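Local atomic coordinates of transferrin (Manduca sexta, PDB entry 6WB6), a protein that binds one ferric ion per molecule together with a carbonate anion and transports iron in the tobacco hornworm. Residues P473-I478 / H654-S659; K480-S485 / G493-G498. All coordinates share one frame; numbering follows the deposited sequence.

Interaction 1 of 2, residues P473-I478 / H654-S659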
loop_
_atom_site.group_PDB
_atom_site.type_symbol
_atom_site.label_atom_id
_atom_site.label_comp_id
_atom_site.label_asym_id
_atom_site.label_seq_id
_atom_site.Cartn_x
_atom_site.Cartn_y
_atom_site.Cartn_z
ATOM N N PRO A 473 30.504 -8.516 -8.962
ATOM C CA PRO A 473 31.610 -8.834 -9.890
ATOM C C PRO A 473 32.346 -10.119 -9.536
ATOM O O PRO A 473 32.756 -10.869 -10.432
ATOM C CB PRO A 473 32.531 -7.613 -9.774
ATOM C CG PRO A 473 31.699 -6.538 -9.083
ATOM C CD PRO A 473 30.738 -7.254 -8.233
ATOM N N LEU A 474 32.532 -10.403 -8.246
ATOM C CA LEU A 474 33.205 -11.642 -7.874
ATOM C C LEU A 474 32.359 -12.846 -8.260
ATOM O O LEU A 474 32.866 -13.814 -8.837
ATOM C CB LEU A 474 33.496 -11.675 -6.377
ATOM C CG LEU A 474 34.940 -11.600 -5.907
ATOM C CD1 LEU A 474 34.991 -11.865 -4.386
ATOM C CD2 LEU A 474 35.821 -12.586 -6.648
ATOM N N PHE A 475 31.062 -12.809 -7.936
ATOM C CA PHE A 475 30.203 -13.908 -8.348
ATOM C C PHE A 475 30.125 -13.997 -9.851
ATOM O O PHE A 475 30.083 -15.100 -10.416
ATOM C CB PHE A 475 28.782 -13.776 -7.825
ATOM C CG PHE A 475 27.842 -14.761 -8.477
ATOM C CD1 PHE A 475 27.716 -16.045 -7.970
ATOM C CD2 PHE A 475 27.134 -14.432 -9.618
ATOM C CE1 PHE A 475 26.895 -16.970 -8.571
ATOM C CE2 PHE A 475 26.307 -15.360 -10.234
ATOM C CZ PHE A 475 26.184 -16.635 -9.702
ATOM N N TYR A 476 30.028 -12.851 -10.521
ATOM C CA TYR A 476 29.852 -12.903 -11.964
ATOM C C TYR A 476 31.035 -13.587 -12.617
ATOM O O TYR A 476 30.862 -14.438 -13.492
ATOM C CB TYR A 476 29.651 -11.512 -12.549
ATOM C CG TYR A 476 29.369 -11.558 -14.034
ATOM C CD1 TYR A 476 30.406 -11.618 -14.956
ATOM C CD2 TYR A 476 28.069 -11.554 -14.517
ATOM C CE1 TYR A 476 30.155 -11.674 -16.297
ATOM C CE2 TYR A 476 27.812 -11.602 -15.868
ATOM C CZ TYR A 476 28.854 -11.667 -16.751
ATOM O OH TYR A 476 28.574 -11.697 -18.099
ATOM N N LEU A 477 32.247 -13.264 -12.172
ATOM C CA LEU A 477 33.423 -13.879 -12.774
ATOM C C LEU A 477 33.534 -15.351 -12.390
ATOM O O LEU A 477 33.675 -16.217 -13.263
ATOM C CB LEU A 477 34.669 -13.096 -12.367
ATOM C CG LEU A 477 34.777 -11.748 -13.096
ATOM C CD1 LEU A 477 35.871 -10.913 -12.467
ATOM C CD2 LEU A 477 35.054 -11.945 -14.552
ATOM N N ILE A 478 33.457 -15.658 -11.091
ATOM C CA ILE A 478 33.495 -17.051 -10.644
ATOM C C ILE A 478 32.444 -17.878 -11.379
ATOM O O ILE A 478 32.720 -18.993 -11.844
ATOM C CB ILE A 478 33.310 -17.129 -9.114
ATOM C CG1 ILE A 478 34.556 -16.583 -8.393
ATOM C CG2 ILE A 478 33.061 -18.553 -8.683
ATOM C CD1 ILE A 478 34.445 -16.545 -6.904
ATOM N N HIS A 654 25.688 -15.739 -2.345
ATOM C CA HIS A 654 26.199 -15.923 -0.992
ATOM C C HIS A 654 27.016 -17.206 -0.862
ATOM O O HIS A 654 28.046 -17.222 -0.176
ATOM C CB HIS A 654 25.038 -15.945 -0.016
ATOM C CG HIS A 654 25.433 -16.242 1.391
ATOM N ND1 HIS A 654 26.033 -15.310 2.209
ATOM C CD2 HIS A 654 25.291 -17.363 2.136
ATOM C CE1 HIS A 654 26.251 -15.846 3.399
ATOM N NE2 HIS A 654 25.822 -17.096 3.376
ATOM N N ASP A 655 26.571 -18.300 -1.500
ATOM C CA ASP A 655 27.322 -19.546 -1.382
ATOM C C ASP A 655 28.720 -19.384 -1.955
ATOM O O ASP A 655 29.707 -19.812 -1.341
ATOM C CB ASP A 655 26.586 -20.703 -2.073
ATOM C CG ASP A 655 25.585 -21.405 -1.150
ATOM O OD1 ASP A 655 25.645 -21.224 0.079
ATOM O OD2 ASP A 655 24.722 -22.144 -1.654
ATOM N N VAL A 656 28.831 -18.739 -3.115
ATOM C CA VAL A 656 30.150 -18.500 -3.698
ATOM C C VAL A 656 30.997 -17.641 -2.763
ATOM O O VAL A 656 32.209 -17.846 -2.628
ATOM C CB VAL A 656 30.002 -17.851 -5.085
ATOM C CG1 VAL A 656 31.370 -17.554 -5.681
ATOM C CG2 VAL A 656 29.189 -18.733 -6.022
ATOM N N ILE A 657 30.374 -16.654 -2.119
ATOM C CA ILE A 657 31.109 -15.732 -1.261
ATOM C C ILE A 657 31.468 -16.386 0.061
ATOM O O ILE A 657 32.519 -16.089 0.640
ATOM C CB ILE A 657 30.269 -14.457 -1.068
ATOM C CG1 ILE A 657 30.099 -13.747 -2.421
ATOM C CG2 ILE A 657 30.883 -13.530 0.004
ATOM C CD1 ILE A 657 31.378 -13.211 -2.987
ATOM N N SER A 658 30.613 -17.272 0.566
ATOM C CA SER A 658 30.975 -18.058 1.736
ATOM C C SER A 658 32.108 -19.015 1.410
ATOM O O SER A 658 32.996 -19.244 2.241
ATOM C CB SER A 658 29.759 -18.817 2.257
ATOM O OG SER A 658 28.999 -17.998 3.124
ATOM N N SER A 659 32.102 -19.574 0.199
ATOM C CA SER A 659 33.218 -20.409 -0.230
ATOM C C SER A 659 34.534 -19.642 -0.160
ATOM O O SER A 659 35.495 -20.095 0.475
ATOM C CB SER A 659 32.976 -20.929 -1.644
ATOM O OG SER A 659 32.202 -22.117 -1.604
#
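V656 sits astride the contact, its two methyl groups each meeting a different residue of 473-478. The packing is entirely apolar. V656 CG1, anti to the backbone N at chi1 178°, reaches I478, where it lies 3.5 Å from I478 CD1 and 3.6 Å from I478 CG2. The first of these is tighter than usual carbon contact, and the V656 and I478 side chains lie alongside one another, pointing opposite ways. V656 CG2 goes instead to F475, coming up to the rim of the ring near its plane, 3.6 Å from F475 CD1; here the valine runs roughly perpendicular to the F475 side chain. Further along, L474 CD1 and I657 CD1 make a looser methyl pair at 4.1 Å.

No hydrogen bond spans the segments. Backbone bonds such as I478 N to L474 O and S659 N to D655 O stay within their own helices, with a weak bond from S659 OG to the same D655 O.

The helix axes run 9.7 Å apart at closest and cross nearly perpendicularly, at 93°, so the contact is short. Around it, F475 also packs on K649, T652 and I653 of helix 644-659, while L474 and I478 reach C488 of helix 488-495. With methyls and a ring edge doing all the touching, helix 644-659, close to the chain's C-terminus, is held here on helix 467-479 by shape and burial, with no directional bond across the contact.

Interaction 2 of 2, residues K480-S485 / G493-G498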
loop_
_atom_site.group_PDB
_atom_site.type_symbol
_atom_site.label_atom_id
_atom_site.label_comp_id
_atom_site.label_asym_id
_atom_site.label_seq_id
_atom_site.Cartn_x
_atom_site.Cartn_y
_atom_site.Cartn_z
ATOM N N LYS A 480 31.024 -17.527 -14.331
ATOM C CA LYS A 480 31.436 -17.796 -15.699
ATOM C C LYS A 480 32.814 -18.444 -15.763
ATOM O O LYS A 480 33.412 -18.529 -16.838
ATOM C CB LYS A 480 31.407 -16.497 -16.517
ATOM C CG LYS A 480 29.993 -16.083 -16.940
ATOM C CD LYS A 480 29.961 -15.389 -18.303
ATOM C CE LYS A 480 28.563 -15.466 -18.945
ATOM N NZ LYS A 480 28.598 -15.307 -20.446
ATOM N N ARG A 481 33.323 -18.901 -14.622
ATOM C CA ARG A 481 34.607 -19.589 -14.517
ATOM C C ARG A 481 35.765 -18.766 -15.078
ATOM O O ARG A 481 36.844 -19.307 -15.332
ATOM C CB ARG A 481 34.547 -20.968 -15.184
ATOM C CG ARG A 481 34.197 -22.098 -14.217
ATOM C CD ARG A 481 33.349 -23.176 -14.896
ATOM N NE ARG A 481 33.304 -24.420 -14.128
ATOM N N ALA A 482 35.591 -17.450 -15.230
ATOM C CA ALA A 482 36.710 -16.611 -15.650
ATOM C C ALA A 482 37.789 -16.499 -14.581
ATOM O O ALA A 482 38.898 -16.049 -14.890
ATOM C CB ALA A 482 36.223 -15.219 -16.034
ATOM N N ILE A 483 37.500 -16.895 -13.343
ATOM C CA ILE A 483 38.511 -16.963 -12.301
ATOM C C ILE A 483 38.155 -18.143 -11.413
ATOM O O ILE A 483 36.982 -18.464 -11.219
ATOM C CB ILE A 483 38.630 -15.651 -11.467
ATOM C CG1 ILE A 483 37.503 -15.546 -10.423
ATOM C CG2 ILE A 483 38.647 -14.407 -12.380
ATOM C CD1 ILE A 483 37.629 -14.365 -9.463
ATOM N N GLN A 484 39.171 -18.787 -10.867
ATOM C CA GLN A 484 38.906 -19.867 -9.939
ATOM C C GLN A 484 38.251 -19.309 -8.682
ATOM O O GLN A 484 38.286 -18.106 -8.409
ATOM C CB GLN A 484 40.199 -20.607 -9.596
ATOM N N SER A 485 37.651 -20.206 -7.911
ATOM C CA SER A 485 36.950 -19.842 -6.692
ATOM C C SER A 485 37.800 -20.042 -5.445
ATOM O O SER A 485 37.317 -19.795 -4.336
ATOM C CB SER A 485 35.653 -20.646 -6.579
ATOM O OG SER A 485 35.718 -21.840 -7.337
ATOM N N GLY A 493 41.835 -9.838 -8.583
ATOM C CA GLY A 493 42.958 -8.981 -8.914
ATOM C C GLY A 493 43.721 -9.497 -10.113
ATOM O O GLY A 493 44.163 -8.719 -10.961
ATOM N N GLU A 494 43.849 -10.822 -10.224
ATOM C CA GLU A 494 44.569 -11.386 -11.355
ATOM C C GLU A 494 43.767 -11.292 -12.648
ATOM O O GLU A 494 44.365 -11.274 -13.724
ATOM C CB GLU A 494 44.962 -12.839 -11.069
ATOM C CG GLU A 494 45.820 -13.028 -9.806
ATOM C CD GLU A 494 47.213 -12.386 -9.888
ATOM O OE1 GLU A 494 47.546 -11.789 -10.934
ATOM O OE2 GLU A 494 47.980 -12.483 -8.895
ATOM N N PHE A 495 42.437 -11.214 -12.585
ATOM C CA PHE A 495 41.690 -10.953 -13.815
ATOM C C PHE A 495 41.881 -9.510 -14.279
ATOM O O PHE A 495 42.245 -9.260 -15.434
ATOM C CB PHE A 495 40.210 -11.255 -13.631
ATOM C CG PHE A 495 39.398 -10.982 -14.863
ATOM C CD1 PHE A 495 38.950 -9.702 -15.147
ATOM C CD2 PHE A 495 39.096 -12.001 -15.747
ATOM C CE1 PHE A 495 38.201 -9.437 -16.306
ATOM C CE2 PHE A 495 38.344 -11.741 -16.890
ATOM C CZ PHE A 495 37.904 -10.439 -17.163
ATOM N N PHE A 496 41.637 -8.539 -13.398
ATOM C CA PHE A 496 41.916 -7.138 -13.717
ATOM C C PHE A 496 43.378 -6.845 -13.391
ATOM O O PHE A 496 43.712 -6.023 -12.540
ATOM C CB PHE A 496 40.969 -6.217 -12.957
ATOM C CG PHE A 496 39.539 -6.377 -13.359
ATOM C CD1 PHE A 496 39.087 -5.862 -14.560
ATOM C CD2 PHE A 496 38.653 -7.045 -12.549
ATOM C CE1 PHE A 496 37.777 -6.004 -14.947
ATOM C CE2 PHE A 496 37.334 -7.191 -12.936
ATOM C CZ PHE A 496 36.903 -6.665 -14.144
ATOM N N SER A 497 44.251 -7.543 -14.122
ATOM C CA SER A 497 45.683 -7.543 -13.843
ATOM C C SER A 497 46.323 -6.170 -14.012
ATOM O O SER A 497 47.448 -5.973 -13.544
ATOM C CB SER A 497 46.390 -8.560 -14.754
ATOM O OG SER A 497 46.262 -8.210 -16.122
ATOM N N GLY A 498 45.640 -5.226 -14.663
ATOM C CA GLY A 498 46.093 -3.845 -14.715
ATOM C C GLY A 498 45.899 -3.089 -13.420
ATOM O O GLY A 498 46.360 -1.950 -13.308
#
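The F495 ring meets the backbone of A482 at its edge: A482 O lies near the ring plane, 4.1 Å from F495 CD2. Also at the edge, in plane, is CG of the neighbouring F496, and F495 CD1 in turn stands 3.5 Å above the F496 ring plane, over its centre. The two phenylalanines thus meet edge to face, although only F495 touches 480-485.

The remaining contacts are apolar. A482 CB approaches F495 CE2 at 4.2 Å; F495 has its CG anti to the backbone N (chi1 179°), which carries the ring to A482. I483 CG2 packs more closely, 3.7 Å from F495 CB, the two side chains set nearly square to one another. R455 touches both A482 and F495, and F495 is also tied by a backbone hydrogen bond to G456.

Helix 467-479 ends in a Schellman motif, with R481 at positive phi (56°) as the C-prime residue, R481 N bonded to I478 O and A482 N to L477 O. A482 and I483, directly after that residue, are the apolar anchors of the loop joining two successive helices, 467-479 and 488-495, in the second transferrin-like half, folding it back onto the C-terminal end of helix 488-495.

Both contacts are buried and apolar, and lie about 12 Å apart, centre to centre, in the second transferrin-like half, well away from the iron and carbonate. Interaction 1 uses helix 467-479 itself to join helices far apart in sequence; interaction 2 begins in the loop directly after it and closes that loop onto the next helix. I483 joins them, with I483 CG1 3.7 Å from I478 CG1 and I483 CD1 3.8 Å from L474 CD2, beside the L477 O to A482 N bond. Interaction 1 buries about twice the area (222 against 101 Å²). Each has a phenylalanine edge, which receives a valine methyl in interaction 1 and a backbone carbonyl oxygen in interaction 2.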